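Protease VP4 (Blotched snakehead virus, PDB 2GEF) cleaves peptide bonds by a serine/lysine dyad mechanism, as the protease part of a birnavirus structural polyprotein that it probably processes. Local coordinates at residues A[159-164]-A[197-201]; A[100-106]-A[141-146]; A[107-111]-A[122-127]; A[12-17]-A[41-46]. All coordinates share one frame; numbering follows the deposited sequence.

Interaction 1 of 4, residues A[159-164]-A[197-201]; sequences LSGTNV and ICTLD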
loop_
_atom_site.group_PDB
_atom_site.type_symbol
_atom_site.label_atom_id
_atom_site.label_comp_id
_atom_site.label_asym_id
_atom_site.label_seq_id
_atom_site.Cartn_x
_atom_site.Cartn_y
_atom_site.Cartn_z
ATOM N N LEU A 159 -6.206 9.970 3.631
ATOM C CA LEU A 159 -7.320 10.644 2.980
ATOM C C LEU A 159 -8.152 11.475 3.947
ATOM O O LEU A 159 -8.451 11.048 5.056
ATOM C CB LEU A 159 -8.212 9.693 2.150
ATOM C CG LEU A 159 -7.577 9.291 0.791
ATOM C CD1 LEU A 159 -8.490 8.328 0.145
ATOM C CD2 LEU A 159 -7.442 10.528 -0.095
ATOM N N SER A 160 -8.414 12.697 3.519
ATOM C CA SER A 160 -9.515 13.542 4.065
ATOM C C SER A 160 -10.616 13.853 3.063
ATOM O O SER A 160 -10.436 14.770 2.324
ATOM C CB SER A 160 -8.929 14.882 4.422
ATOM O OG SER A 160 -9.818 15.600 5.142
ATOM N N GLY A 161 -11.778 13.175 3.091
ATOM C CA GLY A 161 -12.660 13.168 1.946
ATOM C C GLY A 161 -11.797 12.736 0.727
ATOM O O GLY A 161 -11.235 11.674 0.714
ATOM N N THR A 162 -11.777 13.541 -0.315
ATOM C CA THR A 162 -11.058 13.222 -1.579
ATOM C C THR A 162 -9.664 13.967 -1.645
ATOM O O THR A 162 -8.919 13.766 -2.605
ATOM C CB THR A 162 -11.963 13.685 -2.830
ATOM O OG1 THR A 162 -11.440 13.146 -4.039
ATOM C CG2 THR A 162 -11.861 15.066 -2.970
ATOM N N ASN A 163 -9.275 14.687 -0.559
ATOM C CA ASN A 163 -8.003 15.426 -0.421
ATOM C C ASN A 163 -7.007 14.541 0.216
ATOM O O ASN A 163 -7.287 13.992 1.234
ATOM C CB ASN A 163 -8.241 16.639 0.433
ATOM C CG ASN A 163 -8.950 17.699 -0.317
ATOM O OD1 ASN A 163 -9.871 18.357 0.192
ATOM N ND2 ASN A 163 -8.626 17.814 -1.581
ATOM N N VAL A 164 -5.875 14.316 -0.425
ATOM C CA VAL A 164 -4.779 13.603 0.141
ATOM C C VAL A 164 -4.104 14.374 1.252
ATOM O O VAL A 164 -3.819 15.590 1.097
ATOM C CB VAL A 164 -3.821 13.177 -0.973
ATOM C CG1 VAL A 164 -2.487 12.461 -0.400
ATOM C CG2 VAL A 164 -4.594 12.148 -1.980
ATOM N N ILE A 197 0.634 13.762 -5.746
ATOM C CA ILE A 197 -0.734 13.732 -6.181
ATOM C C ILE A 197 -1.535 14.117 -4.973
ATOM O O ILE A 197 -1.379 13.468 -3.949
ATOM C CB ILE A 197 -1.109 12.280 -6.699
ATOM C CG1 ILE A 197 -0.607 11.978 -8.151
ATOM C CG2 ILE A 197 -2.499 12.146 -6.690
ATOM C CD1 ILE A 197 -0.863 13.068 -9.243
ATOM N N CYS A 198 -2.375 15.157 -5.058
ATOM C CA CYS A 198 -3.082 15.725 -3.875
ATOM C C CYS A 198 -4.524 15.368 -3.803
ATOM O O CYS A 198 -5.223 15.677 -2.861
ATOM C CB CYS A 198 -2.961 17.291 -3.931
ATOM S SG CYS A 198 -1.162 17.615 -3.931
ATOM N N THR A 199 -5.005 14.718 -4.832
ATOM C CA THR A 199 -6.436 14.294 -4.791
ATOM C C THR A 199 -6.589 12.871 -5.255
ATOM O O THR A 199 -5.763 12.352 -6.024
ATOM C CB THR A 199 -7.443 15.309 -5.571
ATOM O OG1 THR A 199 -7.388 15.021 -6.978
ATOM C CG2 THR A 199 -7.050 16.832 -5.306
ATOM N N LEU A 200 -7.671 12.270 -4.801
ATOM C CA LEU A 200 -8.069 10.923 -5.267
ATOM C C LEU A 200 -8.421 10.756 -6.762
ATOM O O LEU A 200 -8.211 9.695 -7.349
ATOM C CB LEU A 200 -9.253 10.533 -4.429
ATOM C CG LEU A 200 -9.313 9.112 -4.050
ATOM C CD1 LEU A 200 -8.010 8.681 -3.322
ATOM C CD2 LEU A 200 -10.628 8.809 -3.285
ATOM N N ASP A 201 -9.012 11.772 -7.340
ATOM C CA ASP A 201 -9.215 11.906 -8.804
ATOM C C ASP A 201 -7.921 11.891 -9.621
ATOM O O ASP A 201 -7.826 11.153 -10.608
ATOM C CB ASP A 201 -10.081 13.128 -9.090
ATOM C CG ASP A 201 -11.576 12.802 -8.816
ATOM O OD1 ASP A 201 -12.141 11.771 -9.335
ATOM O OD2 ASP A 201 -12.199 13.546 -7.996
HETATM O O HOH W 1 -4.675 17.775 -0.444
#

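Interaction 2 of 4, residues A[100-106]-A[141-146]; sequences TRTDLTI and LALASS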
loop_
_atom_site.group_PDB
_atom_site.type_symbol
_atom_site.label_atom_id
_atom_site.label_comp_id
_atom_site.label_asym_id
_atom_site.label_seq_id
_atom_site.Cartn_x
_atom_site.Cartn_y
_atom_site.Cartn_z
ATOM N N THR A 100 -15.235 2.812 1.034
ATOM C CA THR A 100 -14.866 1.904 -0.016
ATOM C C THR A 100 -16.054 1.157 -0.630
ATOM O O THR A 100 -15.835 0.618 -1.656
ATOM C CB THR A 100 -13.922 0.910 0.463
ATOM O OG1 THR A 100 -14.531 0.211 1.537
ATOM C CG2 THR A 100 -12.458 1.654 0.870
ATOM N N ARG A 101 -17.272 1.133 -0.003
ATOM C CA ARG A 101 -18.388 0.203 -0.400
ATOM C C ARG A 101 -17.983 -1.347 -0.605
ATOM O O ARG A 101 -18.708 -2.171 -1.163
ATOM C CB ARG A 101 -19.257 0.756 -1.570
ATOM C CG ARG A 101 -18.608 1.810 -2.507
ATOM C CD ARG A 101 -19.470 2.301 -3.707
ATOM N NE ARG A 101 -18.504 2.558 -4.813
ATOM C CZ ARG A 101 -17.771 1.588 -5.374
ATOM N NH1 ARG A 101 -17.941 0.337 -4.937
ATOM N NH2 ARG A 101 -16.847 1.852 -6.281
ATOM N N THR A 102 -16.867 -1.771 -0.015
ATOM C CA THR A 102 -16.479 -3.164 -0.094
ATOM C C THR A 102 -15.475 -3.469 1.039
ATOM O O THR A 102 -14.725 -2.596 1.519
ATOM C CB THR A 102 -15.881 -3.475 -1.515
ATOM O OG1 THR A 102 -15.421 -4.838 -1.535
ATOM C CG2 THR A 102 -14.601 -2.479 -1.865
ATOM N N ASP A 103 -15.447 -4.721 1.455
ATOM C CA ASP A 103 -14.298 -5.185 2.257
ATOM C C ASP A 103 -13.035 -5.257 1.436
ATOM O O ASP A 103 -13.077 -5.448 0.237
ATOM C CB ASP A 103 -14.589 -6.586 2.883
ATOM C CG ASP A 103 -15.799 -6.555 3.853
ATOM O OD1 ASP A 103 -16.231 -5.515 4.291
ATOM O OD2 ASP A 103 -16.365 -7.608 4.187
ATOM N N LEU A 104 -11.893 -5.218 2.052
ATOM C CA LEU A 104 -10.686 -5.374 1.238
ATOM C C LEU A 104 -9.810 -6.194 2.135
ATOM O O LEU A 104 -10.109 -6.296 3.334
ATOM C CB LEU A 104 -9.983 -4.030 0.928
ATOM C CG LEU A 104 -10.598 -2.977 -0.076
ATOM C CD1 LEU A 104 -11.174 -1.761 0.685
ATOM C CD2 LEU A 104 -9.479 -2.455 -1.089
ATOM N N THR A 105 -8.793 -6.819 1.539
ATOM C CA THR A 105 -7.785 -7.509 2.250
ATOM C C THR A 105 -6.481 -6.975 1.769
ATOM O O THR A 105 -6.355 -6.708 0.553
ATOM C CB THR A 105 -7.887 -9.000 1.794
ATOM O OG1 THR A 105 -9.190 -9.454 2.112
ATOM C CG2 THR A 105 -7.018 -9.836 2.634
ATOM N N ILE A 106 -5.488 -6.781 2.634
ATOM C CA ILE A 106 -4.149 -6.359 2.167
ATOM C C ILE A 106 -3.149 -7.509 2.460
ATOM O O ILE A 106 -3.345 -8.326 3.370
ATOM C CB ILE A 106 -3.722 -5.020 2.859
ATOM C CG1 ILE A 106 -3.709 -5.239 4.358
ATOM C CG2 ILE A 106 -4.730 -3.944 2.540
ATOM C CD1 ILE A 106 -3.024 -4.240 5.289
ATOM N N LEU A 141 -6.350 1.623 -0.912
ATOM C CA LEU A 141 -7.791 1.233 -0.658
ATOM C C LEU A 141 -8.814 1.658 -1.606
ATOM O O LEU A 141 -9.623 0.880 -2.081
ATOM C CB LEU A 141 -8.237 1.736 0.738
ATOM C CG LEU A 141 -7.373 1.064 1.815
ATOM C CD1 LEU A 141 -7.743 1.340 3.330
ATOM C CD2 LEU A 141 -7.017 -0.360 1.537
ATOM N N ALA A 142 -8.891 2.947 -1.738
ATOM C CA ALA A 142 -9.697 3.656 -2.766
ATOM C C ALA A 142 -9.564 3.161 -4.188
ATOM O O ALA A 142 -10.531 2.896 -4.863
ATOM C CB ALA A 142 -9.363 5.137 -2.804
ATOM N N LEU A 143 -8.368 3.258 -4.712
ATOM C CA LEU A 143 -8.173 2.781 -6.110
ATOM C C LEU A 143 -8.591 1.270 -6.158
ATOM O O LEU A 143 -9.222 0.831 -7.146
ATOM C CB LEU A 143 -6.697 2.997 -6.490
ATOM C CG LEU A 143 -6.447 4.502 -6.332
ATOM C CD1 LEU A 143 -5.067 4.778 -6.861
ATOM C CD2 LEU A 143 -7.246 5.133 -7.333
ATOM N N ALA A 144 -8.271 0.478 -5.109
ATOM C CA ALA A 144 -8.454 -0.986 -5.208
ATOM C C ALA A 144 -9.914 -1.279 -5.114
ATOM O O ALA A 144 -10.369 -2.223 -5.660
ATOM C CB ALA A 144 -7.665 -1.785 -4.172
ATOM N N SER A 145 -10.646 -0.459 -4.412
ATOM C CA SER A 145 -12.060 -0.651 -4.313
ATOM C C SER A 145 -12.782 -0.173 -5.632
ATOM O O SER A 145 -13.944 -0.472 -5.821
ATOM C CB SER A 145 -12.642 0.165 -3.110
ATOM O OG SER A 145 -12.909 1.470 -3.684
ATOM N N SER A 146 -12.118 0.579 -6.493
ATOM C CA SER A 146 -12.788 1.031 -7.672
ATOM C C SER A 146 -12.239 0.598 -9.020
ATOM O O SER A 146 -13.026 0.371 -9.928
ATOM C CB SER A 146 -13.159 2.543 -7.616
ATOM O OG SER A 146 -12.187 3.434 -7.082
#

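Interaction 3 of 4, residues A[107-111]-A[122-127]; sequences LPVAD and VDVVWN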
loop_
_atom_site.group_PDB
_atom_site.type_symbol
_atom_site.label_atom_id
_atom_site.label_comp_id
_atom_site.label_asym_id
_atom_site.label_seq_id
_atom_site.Cartn_x
_atom_site.Cartn_y
_atom_site.Cartn_z
ATOM N N LEU A 107 -2.166 -7.644 1.610
ATOM C CA LEU A 107 -1.251 -8.792 1.597
ATOM C C LEU A 107 0.168 -8.337 1.317
ATOM O O LEU A 107 0.391 -7.504 0.374
ATOM C CB LEU A 107 -1.625 -9.850 0.506
ATOM C CG LEU A 107 -3.098 -10.384 0.605
ATOM C CD1 LEU A 107 -3.563 -10.974 -0.744
ATOM C CD2 LEU A 107 -3.208 -11.353 1.681
ATOM N N PRO A 108 1.145 -8.875 2.062
ATOM C CA PRO A 108 2.526 -8.442 1.684
ATOM C C PRO A 108 2.850 -9.021 0.341
ATOM O O PRO A 108 2.402 -10.065 0.044
ATOM C CB PRO A 108 3.434 -8.976 2.838
ATOM C CG PRO A 108 2.448 -9.773 3.773
ATOM C CD PRO A 108 1.094 -9.849 3.159
ATOM N N VAL A 109 3.591 -8.327 -0.520
ATOM C CA VAL A 109 4.014 -8.905 -1.807
ATOM C C VAL A 109 5.568 -8.689 -2.106
ATOM O O VAL A 109 6.082 -7.536 -1.934
ATOM C CB VAL A 109 3.169 -8.318 -2.907
ATOM C CG1 VAL A 109 1.668 -8.356 -2.534
ATOM C CG2 VAL A 109 3.540 -6.895 -3.155
ATOM N N ALA A 110 6.285 -9.721 -2.599
ATOM C CA ALA A 110 7.671 -9.553 -2.996
ATOM C C ALA A 110 7.897 -9.024 -4.393
ATOM O O ALA A 110 8.940 -8.573 -4.650
ATOM C CB ALA A 110 8.314 -10.855 -2.911
ATOM N N ASP A 111 6.939 -9.103 -5.312
ATOM C CA ASP A 111 7.108 -8.719 -6.680
ATOM C C ASP A 111 5.817 -8.851 -7.467
ATOM O O ASP A 111 4.883 -9.466 -7.013
ATOM C CB ASP A 111 8.109 -9.632 -7.402
ATOM C CG ASP A 111 8.865 -8.897 -8.544
ATOM O OD1 ASP A 111 8.596 -7.676 -8.847
ATOM O OD2 ASP A 111 9.744 -9.537 -9.134
ATOM N N VAL A 122 1.209 -11.835 -8.997
ATOM C CA VAL A 122 1.723 -11.046 -7.898
ATOM C C VAL A 122 2.234 -12.134 -7.012
ATOM O O VAL A 122 1.506 -13.122 -6.689
ATOM C CB VAL A 122 0.635 -10.107 -7.191
ATOM C CG1 VAL A 122 0.978 -9.635 -5.727
ATOM C CG2 VAL A 122 0.163 -8.915 -8.094
ATOM N N ASP A 123 3.501 -11.965 -6.665
ATOM C CA ASP A 123 4.110 -12.881 -5.711
ATOM C C ASP A 123 3.686 -12.485 -4.272
ATOM O O ASP A 123 4.269 -11.599 -3.679
ATOM C CB ASP A 123 5.635 -12.819 -5.940
ATOM C CG ASP A 123 6.419 -13.759 -5.106
ATOM O OD1 ASP A 123 5.886 -14.552 -4.338
ATOM O OD2 ASP A 123 7.651 -13.706 -5.286
ATOM N N VAL A 124 2.661 -13.140 -3.749
ATOM C CA VAL A 124 2.168 -12.883 -2.404
ATOM C C VAL A 124 3.072 -13.704 -1.457
ATOM O O VAL A 124 3.397 -14.806 -1.712
ATOM C CB VAL A 124 0.669 -13.361 -2.241
ATOM C CG1 VAL A 124 0.052 -13.238 -0.800
ATOM C CG2 VAL A 124 -0.263 -12.737 -3.304
ATOM N N VAL A 125 3.469 -13.130 -0.358
ATOM C CA VAL A 125 4.370 -13.773 0.580
ATOM C C VAL A 125 3.739 -13.683 2.011
ATOM O O VAL A 125 2.829 -12.864 2.266
ATOM C CB VAL A 125 5.861 -13.087 0.544
ATOM C CG1 VAL A 125 6.744 -13.482 -0.750
ATOM C CG2 VAL A 125 5.881 -11.526 0.845
ATOM N N TRP A 126 4.275 -14.479 2.925
ATOM C CA TRP A 126 4.171 -14.254 4.354
ATOM C C TRP A 126 5.448 -13.583 4.829
ATOM O O TRP A 126 6.578 -14.050 4.588
ATOM C CB TRP A 126 4.006 -15.587 5.101
ATOM C CG TRP A 126 2.761 -16.353 4.757
ATOM C CD1 TRP A 126 1.890 -16.079 3.708
ATOM C CD2 TRP A 126 2.255 -17.517 5.404
ATOM N NE1 TRP A 126 0.840 -16.999 3.708
ATOM C CE2 TRP A 126 1.022 -17.864 4.762
ATOM C CE3 TRP A 126 2.673 -18.271 6.506
ATOM C CZ2 TRP A 126 0.243 -18.961 5.166
ATOM C CZ3 TRP A 126 1.882 -19.348 6.911
ATOM C CH2 TRP A 126 0.699 -19.679 6.232
ATOM N N ASN A 127 5.259 -12.461 5.511
ATOM C CA ASN A 127 6.327 -11.703 6.192
ATOM C C ASN A 127 5.749 -11.886 7.606
ATOM O O ASN A 127 4.532 -12.125 7.722
ATOM C CB ASN A 127 6.364 -10.180 5.697
ATOM C CG ASN A 127 5.176 -9.337 6.213
ATOM O OD1 ASN A 127 4.441 -9.699 7.177
ATOM N ND2 ASN A 127 5.046 -8.173 5.649
#

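Interaction 4 of 4, residues A[12-17]-A[41-46]; sequences LAYKQP and NHSTSE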
loop_
_atom_site.group_PDB
_atom_site.type_symbol
_atom_site.label_atom_id
_atom_site.label_comp_id
_atom_site.label_asym_id
_atom_site.label_seq_id
_atom_site.Cartn_x
_atom_site.Cartn_y
_atom_site.Cartn_z
ATOM N N LEU A 12 18.799 5.722 9.403
ATOM C CA LEU A 12 17.904 4.549 9.627
ATOM C C LEU A 12 18.740 3.390 9.090
ATOM O O LEU A 12 19.458 3.576 8.097
ATOM C CB LEU A 12 16.612 4.765 8.746
ATOM C CG LEU A 12 15.431 5.679 9.187
ATOM C CD1 LEU A 12 14.018 5.383 8.392
ATOM C CD2 LEU A 12 15.184 5.365 10.625
ATOM N N ALA A 13 18.782 2.237 9.763
ATOM C CA ALA A 13 19.353 0.994 9.167
ATOM C C ALA A 13 18.215 0.209 8.499
ATOM O O ALA A 13 17.343 -0.222 9.171
ATOM C CB ALA A 13 20.156 0.186 10.192
ATOM N N TYR A 14 18.159 0.170 7.187
ATOM C CA TYR A 14 17.063 -0.487 6.407
ATOM C C TYR A 14 17.411 -1.871 5.881
ATOM O O TYR A 14 18.465 -2.110 5.307
ATOM C CB TYR A 14 16.368 0.522 5.349
ATOM C CG TYR A 14 15.832 -0.019 4.014
ATOM C CD1 TYR A 14 14.765 -0.839 3.985
ATOM C CD2 TYR A 14 16.426 0.319 2.796
ATOM C CE1 TYR A 14 14.298 -1.453 2.836
ATOM C CE2 TYR A 14 15.946 -0.250 1.562
ATOM C CZ TYR A 14 14.830 -1.155 1.576
ATOM O OH TYR A 14 14.237 -1.839 0.362
ATOM N N LYS A 15 16.518 -2.829 6.166
ATOM C CA LYS A 15 16.533 -4.155 5.553
ATOM C C LYS A 15 15.239 -4.453 4.791
ATOM O O LYS A 15 14.154 -3.851 5.009
ATOM C CB LYS A 15 16.679 -5.206 6.599
ATOM C CG LYS A 15 17.906 -5.067 7.443
ATOM C CD LYS A 15 18.249 -6.413 7.986
ATOM C CE LYS A 15 19.263 -6.299 9.057
ATOM N NZ LYS A 15 19.877 -7.672 9.421
ATOM N N GLN A 16 15.361 -5.389 3.857
ATOM C CA GLN A 16 14.203 -5.788 3.145
ATOM C C GLN A 16 13.697 -6.970 3.959
ATOM O O GLN A 16 14.485 -7.689 4.570
ATOM C CB GLN A 16 14.534 -6.173 1.725
ATOM C CG GLN A 16 15.995 -6.418 1.450
ATOM C CD GLN A 16 16.698 -5.106 1.032
ATOM O OE1 GLN A 16 17.580 -4.594 1.774
ATOM N NE2 GLN A 16 16.308 -4.555 -0.151
ATOM N N PRO A 17 12.388 -7.058 4.111
ATOM C CA PRO A 17 11.769 -8.223 4.633
ATOM C C PRO A 17 12.212 -9.482 3.854
ATOM O O PRO A 17 12.248 -9.493 2.619
ATOM C CB PRO A 17 10.290 -7.918 4.419
ATOM C CG PRO A 17 10.217 -6.487 4.596
ATOM C CD PRO A 17 11.421 -5.981 3.883
ATOM N N ASN A 41 17.769 -1.773 16.288
ATOM C CA ASN A 41 18.386 -2.663 15.215
ATOM C C ASN A 41 18.135 -2.295 13.789
ATOM O O ASN A 41 19.032 -1.830 13.143
ATOM C CB ASN A 41 18.018 -4.187 15.389
ATOM C CG ASN A 41 18.759 -5.123 14.362
ATOM O OD1 ASN A 41 18.236 -5.458 13.279
ATOM N ND2 ASN A 41 19.973 -5.555 14.726
ATOM N N HIS A 42 16.898 -2.493 13.301
ATOM C CA HIS A 42 16.519 -2.204 11.898
ATOM C C HIS A 42 15.055 -1.684 11.633
ATOM O O HIS A 42 14.151 -1.893 12.399
ATOM C CB HIS A 42 16.973 -3.387 10.960
ATOM C CG HIS A 42 15.969 -4.484 10.842
ATOM N ND1 HIS A 42 15.174 -4.879 11.897
ATOM C CD2 HIS A 42 15.541 -5.199 9.768
ATOM C CE1 HIS A 42 14.305 -5.795 11.476
ATOM N NE2 HIS A 42 14.529 -6.029 10.196
ATOM N N SER A 43 14.904 -1.027 10.503
ATOM C CA SER A 43 13.686 -0.608 9.898
ATOM C C SER A 43 13.481 -1.439 8.647
ATOM O O SER A 43 14.456 -1.957 8.098
ATOM C CB SER A 43 13.723 0.877 9.503
ATOM O OG SER A 43 14.209 1.638 10.620
ATOM N N THR A 44 12.194 -1.564 8.252
ATOM C CA THR A 44 11.751 -2.294 7.101
ATOM C C THR A 44 10.852 -1.398 6.199
ATOM O O THR A 44 10.254 -0.531 6.681
ATOM C CB THR A 44 10.883 -3.644 7.526
ATOM O OG1 THR A 44 9.740 -3.253 8.348
ATOM C CG2 THR A 44 11.747 -4.641 8.318
ATOM N N SER A 45 10.832 -1.671 4.898
ATOM C CA SER A 45 9.956 -1.025 3.911
ATOM C C SER A 45 9.684 -2.169 2.957
ATOM O O SER A 45 10.677 -2.870 2.450
ATOM C CB SER A 45 10.800 0.041 3.144
ATOM O OG SER A 45 10.020 0.758 2.315
ATOM N N GLU A 46 8.417 -2.318 2.618
ATOM C CA GLU A 46 7.910 -3.441 1.787
ATOM C C GLU A 46 6.719 -2.911 0.998
ATOM O O GLU A 46 5.996 -2.102 1.512
ATOM C CB GLU A 46 7.205 -4.362 2.806
ATOM C CG GLU A 46 7.468 -5.718 2.745
ATOM C CD GLU A 46 7.055 -6.383 4.066
ATOM O OE1 GLU A 46 7.186 -5.769 5.180
ATOM O OE2 GLU A 46 6.586 -7.533 4.001
HETATM O O HOH W 2 11.483 -3.555 0.029
#

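Interaction 1 of 4, residues A[159-164]-A[197-201]
Leu159 and Leu200 meet through their branched ends, and the two side chains cross at about a right angle. Leu200 CD1 faces both methyls of its partner: it lies 3.5 Å from Leu159 CD1 and 3.8 Å from Leu159 CD2. Thr162 approaches the base of the same leucine. Its OG1 is 3.4 Å from Leu200 CB, brought there by a chi1 of -168° that sets the hydroxyl opposite the backbone N. Val164 packs on backbone instead. Its CB is 3.4 Å from Cys198 O, CG2 rests beside the same carbonyl group, and CG1 reaches toward Ile197 O.

Two backbone bonds flank the single bridge between Asn163 and Thr199. Leu200 N donates to Thr162 O at 2.9 Å, in the carbonyl plane. Val164 N donates to Cys198 O over the same length, 2.9 Å, but stands 48° out of that carbonyl's plane. A water also donates to Cys198 O and to Val164 O, tying the two carbonyls together.

Residues Ser160 to Asn163 form a type II' turn, with Gly161 at positive phi, which joins strands 154-160 and 163-165 as a hairpin. Thr199 is the N-cap of helix 200-209, its OG1 bonded to Asp202 N. Through Thr162 and Leu159 the hairpin packs on Leu200, in the first turn of this helix. Helix 138-146 packs against both segments, touching Leu159, Val164 and Leu200 through Ser138, Ile139 and Ala142.

Interaction 2 of 4, residues A[100-106]-A[141-146]
Thr100 lies against Ser145, with Thr100 O 3.5 Å from Ser145 CB. Its own OG1 turns back along the chain and donates to Thr102 O at 2.8 Å, on a lone pair in the carbonyl plane. That bond spans Thr100 to Thr102 ahead of the strand. Arg101 follows, and its guanidinium NH2 comes obliquely to 3.7 Å from Ser145 O. Thr102 sends CG2 to Ser145 CB, 3.5 Å away. A chi1 of 176° turns its OG1 aside, to donate to Asp103 O. Leu104 points at the helix. Its CD2 sits 3.6 Å from Ala144 CB and 3.5 Å from Leu141 O. Ile106 closes the row, with CG2 at 4.4 Å from Leu141 CD2.

Ser145 OG and Ser146 OG both donate to Ala142 O, from opposite faces of its plane. This accounts for the polar ends of both serines, and the apolar CB of Ser145 meets the threonines.

The contact is a helix packed on a beta sheet: strand 104-109, flanked by strands 43-52 and 75-77, meets helix 138-146. That helix begins two residues after the nucleophile Ser136, and here it packs on the sheet.

Interaction 3 of 4, residues A[107-111]-A[122-127]
Val109 and Val124 form an antiparallel non-hydrogen-bonded pair, and backbone bonds flank it. Val125 N donates to Pro108 O over a longish 3.3 Å. The bond is straight at the hydrogen, 173°, yet the donor stands 40° out of the carbonyl plane. Ala110 N donates to Asp123 O at 3.0 Å, nearly in line with that C=O bond but more bent at its own hydrogen. Beyond the corner at Ala110, Asp123 N donates to Asp111 O at 2.9 Å. Strand 120-126 thus holds the chain as it passes from strand 104-109 of one sheet to strand 111-114 of another.

Apolar contacts lie to both sides of this backbone. Val109 CG1 and Val122 CG1 touch at 3.5 Å, with the side chains set aslant to each other. The chi1 of 159° places Val122 CG1 opposite its backbone N, where it meets Val109. Leu107 CB adds to this side against Val124 CG1. On the other side Ala110 CB meets Val125 CG1 at 3.7 Å.

The polar side chains also touch apolar surface. Asn127 crosses Pro108 at about a right angle, its ND2 3.3 Å from Pro108 CB; the same amide nitrogen bonds to Tyr48 OH, while its approach to Glu46 OE2 is too close to be trusted. Asp123 OD2 lies 3.8 Å from Ala110 CB, and its OD1 bonds to Ser22 OG.

The carboxylates of Asp111 and Asp123 do not touch, and any mutual repulsion is probably weak. Backbone bonds and valine methyls carry the join, and the polar ends look elsewhere for partners.

Interaction 4 of 4, residues A[12-17]-A[41-46]
Lys15 crosses the His42 side chain at about a right angle, meeting the ring at its edge. Its CB starts in the ring plane, 3.4 Å from His42 CD2. CG comes to 3.3 Å from His42 CD2, still at the edge. CD follows at 3.5 Å from the same carbon, and CE draws off from it as it passes Asn41. The extended chain then carries NZ clear, 5.6 Å from His42 NE2.

The two backbones pair in parallel at Tyr14 and Ser43. Ser43 N donates to Ala13 O at 2.9 Å, and Lys15 N donates to Ser43 O at 3.0 Å. Both bonds are nearly straight, so Ser43 is held through its N-H and its carbonyl. They set the short, weakly bonded strand 14-15 beside strand 43-52. Tyr14 lies on the other side from Lys15, with CE1 3.8 Å from Ser45 CB, and one water joins its OH to Ser45 O. Further along, the Pro17 ring lies obliquely against the Glu46 side chain.

Ser45 OG bonds to Leu172 O, next to the catalytic Lys173, whose side chain is about 5 Å from that of Ser45. Lys15 contributes methylene packing, and its amine is not paired with the imidazole.

How the interactions relate
Interactions 2 and 3 are mostly buried; interactions 1 and 4 are partly buried, with exposed residues on both segments. Interactions 2 and 3 share strand 104-109, first as a face for helix 138-146 and then as a partner for strand 120-126. Interaction 4 belongs to the same sheet through strand 43-52 and touches interaction 3, where Glu46 meets Pro108 and Asn127. Interaction 1 lies on the opposite side of the chain's centre from interactions 3 and 4, but reaches interaction 2 where Leu200 packs on Ala142. Backbone hydrogen bonds cross interactions 1, 3 and 4, whereas interaction 2 relies on side-chain packing. Bridging waters join the segments in interactions 1 and 4.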